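Local coordinates for protein cypemycin cysteine dehydrogenase (decarboxylating) (Streptomyces sp, PDB 6JDD) that catalyses the oxidative decarboxylation of the C-terminal cysteine of the cypemycin precursor peptide, a flavin-dependent step in the biosynthesis of this linaridin, at residues 93-97 and 98-102; 170-173 and 174-178. All blocks are in the same frame, centred on the assembly; numbering follows the deposited sequence.

Contact 1: residues 93-97 and 98-102; sequences FPATL and DTVMR. With FAD (flavin-adenine dinucleotide), chain B.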
loop_
_atom_site.group_PDB
_atom_site.type_symbol
_atom_site.label_atom_id
_atom_site.label_comp_id
_atom_site.label_asym_id
_atom_site.label_seq_id
_atom_site.Cartn_x
_atom_site.Cartn_y
_atom_site.Cartn_z
ATOM N N PHE A 93 8.886 -34.674 -2.582
ATOM C CA PHE A 93 9.064 -34.826 -4.043
ATOM C C PHE A 93 8.947 -33.462 -4.697
ATOM O O PHE A 93 7.844 -32.936 -4.783
ATOM C CB PHE A 93 7.997 -35.772 -4.597
ATOM C CG PHE A 93 8.156 -36.088 -6.060
ATOM C CD1 PHE A 93 9.239 -36.822 -6.508
ATOM C CD2 PHE A 93 7.230 -35.643 -6.978
ATOM C CE1 PHE A 93 9.402 -37.103 -7.852
ATOM C CE2 PHE A 93 7.395 -35.931 -8.322
ATOM C CZ PHE A 93 8.479 -36.659 -8.762
ATOM N N PRO A 94 10.052 -32.776 -5.041
ATOM C CA PRO A 94 11.390 -33.127 -4.577
ATOM C C PRO A 94 11.715 -32.675 -3.148
ATOM O O PRO A 94 10.942 -31.935 -2.561
ATOM C CB PRO A 94 12.256 -32.310 -5.523
ATOM C CG PRO A 94 11.479 -31.043 -5.681
ATOM C CD PRO A 94 10.047 -31.522 -5.787
ATOM N N ALA A 95 12.861 -33.135 -2.631
ATOM C CA ALA A 95 13.333 -32.802 -1.273
ATOM C C ALA A 95 14.633 -32.054 -1.386
ATOM O O ALA A 95 15.578 -32.617 -1.828
ATOM C CB ALA A 95 13.509 -34.023 -0.468
ATOM N N THR A 96 14.616 -30.806 -0.970
ATOM C CA THR A 96 15.842 -29.982 -0.865
ATOM C C THR A 96 16.745 -30.536 0.261
ATOM O O THR A 96 16.259 -31.162 1.227
ATOM C CB THR A 96 15.500 -28.498 -0.659
ATOM O OG1 THR A 96 14.631 -28.407 0.475
ATOM C CG2 THR A 96 14.837 -27.893 -1.883
ATOM N N LEU A 97 18.010 -30.160 0.181
ATOM C CA LEU A 97 19.021 -30.310 1.267
ATOM C C LEU A 97 18.457 -29.723 2.555
ATOM O O LEU A 97 18.432 -30.459 3.541
ATOM C CB LEU A 97 20.296 -29.611 0.804
ATOM C CG LEU A 97 21.446 -29.537 1.801
ATOM C CD1 LEU A 97 21.656 -30.851 2.508
ATOM C CD2 LEU A 97 22.717 -29.155 1.093
ATOM N N ASP A 98 17.898 -28.508 2.484
ATOM C CA ASP A 98 17.446 -27.810 3.690
ATOM C C ASP A 98 16.233 -28.538 4.281
ATOM O O ASP A 98 16.099 -28.554 5.502
ATOM C CB ASP A 98 17.192 -26.329 3.433
ATOM C CG ASP A 98 17.204 -25.586 4.754
ATOM O OD1 ASP A 98 18.276 -25.561 5.389
ATOM O OD2 ASP A 98 16.127 -25.088 5.161
ATOM N N THR A 99 15.344 -29.050 3.467
ATOM C CA THR A 99 14.124 -29.693 4.028
ATOM C C THR A 99 14.610 -30.926 4.798
ATOM O O THR A 99 14.135 -31.167 5.924
ATOM C CB THR A 99 13.017 -29.972 2.984
ATOM O OG1 THR A 99 12.167 -28.844 2.718
ATOM C CG2 THR A 99 12.102 -31.086 3.443
ATOM N N VAL A 100 15.566 -31.649 4.224
ATOM C CA VAL A 100 16.104 -32.885 4.853
ATOM C C VAL A 100 16.886 -32.561 6.128
ATOM O O VAL A 100 16.689 -33.268 7.080
ATOM C CB VAL A 100 16.914 -33.675 3.837
ATOM C CG1 VAL A 100 17.594 -34.857 4.489
ATOM C CG2 VAL A 100 15.972 -34.127 2.744
ATOM N N MET A 101 17.686 -31.493 6.149
ATOM C CA MET A 101 18.336 -31.046 7.395
ATOM C C MET A 101 17.275 -30.730 8.484
ATOM O O MET A 101 17.421 -31.176 9.611
ATOM C CB MET A 101 19.246 -29.845 7.143
ATOM C CG MET A 101 20.370 -30.078 6.181
ATOM S SD MET A 101 21.579 -31.384 6.682
ATOM C CE MET A 101 20.802 -32.856 5.996
ATOM N N ARG A 102 16.233 -29.979 8.114
ATOM C CA ARG A 102 15.160 -29.597 9.073
ATOM C C ARG A 102 14.483 -30.854 9.634
ATOM O O ARG A 102 14.164 -30.866 10.839
ATOM C CB ARG A 102 14.137 -28.682 8.391
ATOM C CG ARG A 102 14.596 -27.238 8.243
ATOM C CD ARG A 102 13.433 -26.266 8.183
ATOM N NE ARG A 102 12.724 -26.325 6.912
ATOM C CZ ARG A 102 11.403 -26.276 6.785
ATOM N NH1 ARG A 102 10.638 -26.165 7.858
ATOM N NH2 ARG A 102 10.851 -26.337 5.586
HETATM P PA FAD B . 10.860 -23.420 2.838
HETATM O O1A FAD B . 9.615 -23.593 3.645
HETATM O O2A FAD B . 10.802 -22.553 1.625
HETATM O O5B FAD B . 12.047 -22.920 3.794
HETATM C C5B FAD B . 12.262 -21.494 3.945
HETATM C C4B FAD B . 12.975 -21.233 5.249
HETATM O O4B FAD B . 12.268 -20.196 5.978
HETATM C C3B FAD B . 13.072 -22.424 6.213
HETATM O O3B FAD B . 14.308 -22.419 6.917
HETATM C C2B FAD B . 11.888 -22.188 7.155
HETATM O O2B FAD B . 12.063 -22.796 8.416
HETATM C C1B FAD B . 11.897 -20.667 7.254
HETATM N N9A FAD B . 10.600 -20.093 7.591
HETATM C C8A FAD B . 9.610 -20.653 8.361
HETATM N N7A FAD B . 8.558 -19.875 8.473
HETATM C C5A FAD B . 8.877 -18.742 7.734
HETATM C C6A FAD B . 8.177 -17.550 7.463
HETATM N N6A FAD B . 6.956 -17.289 7.923
HETATM N N1A FAD B . 8.795 -16.629 6.688
HETATM C C2A FAD B . 10.024 -16.897 6.228
HETATM N N3A FAD B . 10.777 -17.978 6.416
HETATM C C4A FAD B . 10.135 -18.870 7.188
HETATM N N1 FAD B . 18.096 -26.578 -2.952
HETATM C C2 FAD B . 18.254 -27.921 -2.968
HETATM O O2 FAD B . 18.420 -28.552 -1.921
HETATM N N3 FAD B . 18.239 -28.635 -4.124
HETATM C C4 FAD B . 18.063 -28.035 -5.347
HETATM O O4 FAD B . 18.056 -28.716 -6.362
HETATM C C4X FAD B . 17.894 -26.637 -5.373
HETATM N N5 FAD B . 17.725 -26.048 -6.529
HETATM C C5X FAD B . 17.563 -24.688 -6.527
HETATM C C6 FAD B . 17.379 -24.038 -7.760
HETATM C C7 FAD B . 17.211 -22.676 -7.835
HETATM C C7M FAD B . 17.016 -22.012 -9.174
HETATM C C8 FAD B . 17.222 -21.907 -6.645
HETATM C C8M FAD B . 17.039 -20.413 -6.701
HETATM C C9 FAD B . 17.401 -22.533 -5.428
HETATM C C9A FAD B . 17.574 -23.925 -5.343
HETATM N N10 FAD B . 17.757 -24.589 -4.131
HETATM C C10 FAD B . 17.924 -25.961 -4.102
HETATM C "C1'" FAD B . 17.776 -23.824 -2.872
HETATM C "C2'" FAD B . 16.454 -23.912 -2.132
HETATM O "O2'" FAD B . 15.436 -23.263 -2.888
HETATM C "C3'" FAD B . 16.554 -23.260 -0.751
HETATM O "O3'" FAD B . 17.411 -24.039 0.077
HETATM C "C4'" FAD B . 15.203 -23.089 -0.053
HETATM O "O4'" FAD B . 15.394 -22.453 1.213
HETATM C "C5'" FAD B . 14.486 -24.403 0.151
HETATM O "O5'" FAD B . 13.310 -24.192 0.979
HETATM P P FAD B . 12.246 -25.380 1.147
HETATM O O1P FAD B . 12.982 -26.624 1.520
HETATM O O2P FAD B . 11.364 -25.398 -0.058
HETATM O O3P FAD B . 11.401 -24.868 2.410
#
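Ala95 closes strand 90-95 of the parallel sheet, and its CB meets Val100 CG2, one turn into helix 97-104, at 4.0 Å. At this strand-to-helix turn Thr96 is the N-cap of helix 97-104, and the turn forms part of the FAD pocket in the Rossmann-like fold of the flavoprotein family. The side chains of Ala95 and Val100 both also touch Ile125 of strand 123-127.

Thr96 does two jobs with one hydroxyl. Its chi1 of 54° sets OG1 between the backbone N and the carbonyl carbon, where it accepts from Thr99 N at 3.1 Å, the capping bond, and donates to FAD O1P at 2.6 Å. The main chain begins the helix at the same residue: Thr96 O accepts from Val100 N.

Leu97 gives its backbone N to the flavin carbonyl FAD O2 at 2.7 Å, so the pyrimidine end of the ring and a phosphate are gripped by neighbouring residues. Its carbonyl accepts from Met101 N, while the Leu97 and Met101 side chains cross at a slant, with Leu97 CD1 4.0 Å from Met101 CG; Val136 of helix 134-142 touches both side chains.

The phosphate lies near the N-terminal end of helix 97-104, whose dipole probably also favours it. Asp98 turns to a second subunit, forming a salt bridge with Arg107 of that chain. The guanidinium of Arg102 has FAD C2B over the centre of one face, 4.1 Å above its plane, and its NH1 forms a salt bridge with Asp109 of the same chain. A second hydroxyl joins the first on the same phosphate oxygen, Thr99 OG1 donating to FAD O1P at 2.7 Å.

Contact 2: residues 170-173 and 174-178; sequences FNLP and GALAA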
loop_
_atom_site.group_PDB
_atom_site.type_symbol
_atom_site.label_atom_id
_atom_site.label_comp_id
_atom_site.label_asym_id
_atom_site.label_seq_id
_atom_site.Cartn_x
_atom_site.Cartn_y
_atom_site.Cartn_z
ATOM N N PHE A 170 15.012 -37.987 -7.524
ATOM C CA PHE A 170 13.755 -37.448 -8.126
ATOM C C PHE A 170 13.030 -38.530 -8.933
ATOM O O PHE A 170 13.041 -38.507 -10.164
ATOM C CB PHE A 170 14.006 -36.216 -9.002
ATOM C CG PHE A 170 12.743 -35.457 -9.290
ATOM C CD1 PHE A 170 11.958 -34.983 -8.243
ATOM C CD2 PHE A 170 12.327 -35.239 -10.596
ATOM C CE1 PHE A 170 10.796 -34.283 -8.499
ATOM C CE2 PHE A 170 11.167 -34.533 -10.851
ATOM C CZ PHE A 170 10.401 -34.074 -9.799
ATOM N N ASN A 171 12.392 -39.452 -8.230
ATOM C CA ASN A 171 11.961 -40.740 -8.811
ATOM C C ASN A 171 10.623 -41.113 -8.180
ATOM O O ASN A 171 10.645 -41.848 -7.171
ATOM C CB ASN A 171 13.041 -41.789 -8.558
ATOM C CG ASN A 171 12.656 -43.162 -9.062
ATOM O OD1 ASN A 171 11.544 -43.356 -9.550
ATOM N ND2 ASN A 171 13.560 -44.117 -8.933
ATOM N N LEU A 172 9.506 -40.667 -8.757
ATOM C CA LEU A 172 8.170 -40.979 -8.177
ATOM C C LEU A 172 7.840 -42.472 -8.308
ATOM O O LEU A 172 7.384 -43.094 -7.347
ATOM C CB LEU A 172 7.092 -40.108 -8.822
ATOM C CG LEU A 172 5.681 -40.299 -8.273
ATOM C CD1 LEU A 172 5.629 -40.053 -6.793
ATOM C CD2 LEU A 172 4.714 -39.369 -8.949
ATOM N N PRO A 173 8.022 -43.130 -9.478
ATOM C CA PRO A 173 7.709 -44.568 -9.554
ATOM C C PRO A 173 8.451 -45.404 -8.485
ATOM O O PRO A 173 7.811 -46.198 -7.766
ATOM C CB PRO A 173 8.116 -44.933 -10.988
ATOM C CG PRO A 173 8.014 -43.609 -11.748
ATOM C CD PRO A 173 8.494 -42.567 -10.763
ATOM N N GLY A 174 9.762 -45.172 -8.341
ATOM C CA GLY A 174 10.576 -45.783 -7.273
ATOM C C GLY A 174 10.037 -45.447 -5.891
ATOM O O GLY A 174 9.967 -46.353 -5.024
ATOM N N ALA A 175 9.658 -44.194 -5.667
ATOM C CA ALA A 175 9.124 -43.777 -4.359
ATOM C C ALA A 175 7.851 -44.605 -4.103
ATOM O O ALA A 175 7.593 -44.998 -2.954
ATOM C CB ALA A 175 8.909 -42.276 -4.303
ATOM N N LEU A 176 7.046 -44.850 -5.121
ATOM C CA LEU A 176 5.723 -45.512 -4.904
ATOM C C LEU A 176 5.975 -46.967 -4.515
ATOM O O LEU A 176 5.281 -47.495 -3.595
ATOM C CB LEU A 176 4.889 -45.433 -6.187
ATOM C CG LEU A 176 4.330 -44.061 -6.545
ATOM C CD1 LEU A 176 3.843 -44.057 -7.985
ATOM C CD2 LEU A 176 3.204 -43.671 -5.602
ATOM N N ALA A 177 6.930 -47.599 -5.197
ATOM C CA ALA A 177 7.316 -49.001 -4.925
ATOM C C ALA A 177 7.864 -49.106 -3.496
ATOM O O ALA A 177 7.386 -49.971 -2.739
ATOM C CB ALA A 177 8.312 -49.476 -5.952
ATOM N N ALA A 178 8.799 -48.225 -3.130
ATOM C CA ALA A 178 9.354 -48.161 -1.764
ATOM C C ALA A 178 8.211 -47.957 -0.775
ATOM O O ALA A 178 8.204 -48.629 0.234
ATOM C CB ALA A 178 10.370 -47.066 -1.658
#
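The carboxamide of Asn171 meets the backbone of Gly174 at the start of helix 172-185: Asn171 OD1 accepts from Gly174 N at 2.8 Å, with an N-H...O angle of 155°. The donor does not lie on a lone pair but stands above the amide's carbonyl plane, 50° out of it. With CG anti to the backbone N (chi1 177°), the side chain reaches forward over the first turn. Meanwhile Asn171 O receives Ala175 N at 3.0 Å, so side chain and main chain of one residue each take up an N-H of that turn.

Asn171 is thus the N-cap of the C-terminal helix, which packs beside strand 90-95 and helix 24-34 of the Rossmann-like fold of the flavoprotein family. The next helical bonds run from Leu176 N to Leu172 O, 2.9 Å, and from Ala177 N to Pro173 O, 3.1 Å.

On the buried flank, Leu172 CG approaches Leu176 CD1 at 4.2 Å. Leu172 rests on Leu91, Phe93 and Trp27, whereas Leu176 packs against Trp30 and Leu31. Further out, the other end of the capping amide is held as well: Asn171 ND2 donates to Pro153 O, fixing which way the amide is flipped.

How the contacts relate
Both contacts are helix starts capped by a side-chain oxygen three residues ahead of the donor N-H, yet their surroundings differ. Contact 1 is wholly buried against cofactor and a second subunit, and its polar groups serve phosphate, flavin and intersubunit charges. Contact 2 is partly buried, no other protein chain of the assembly touches it, and its chemistry is a capping amide plus aliphatic and aromatic packing. Their centres lie 16 Å apart, but strand 90-95 joins them: the rings of Phe93 and Phe170 stack, Pro94 CB lies 3.8 Å from Phe170 CD1, and helix 172-185 packs on the strand whose end leads into the FAD-binding turn.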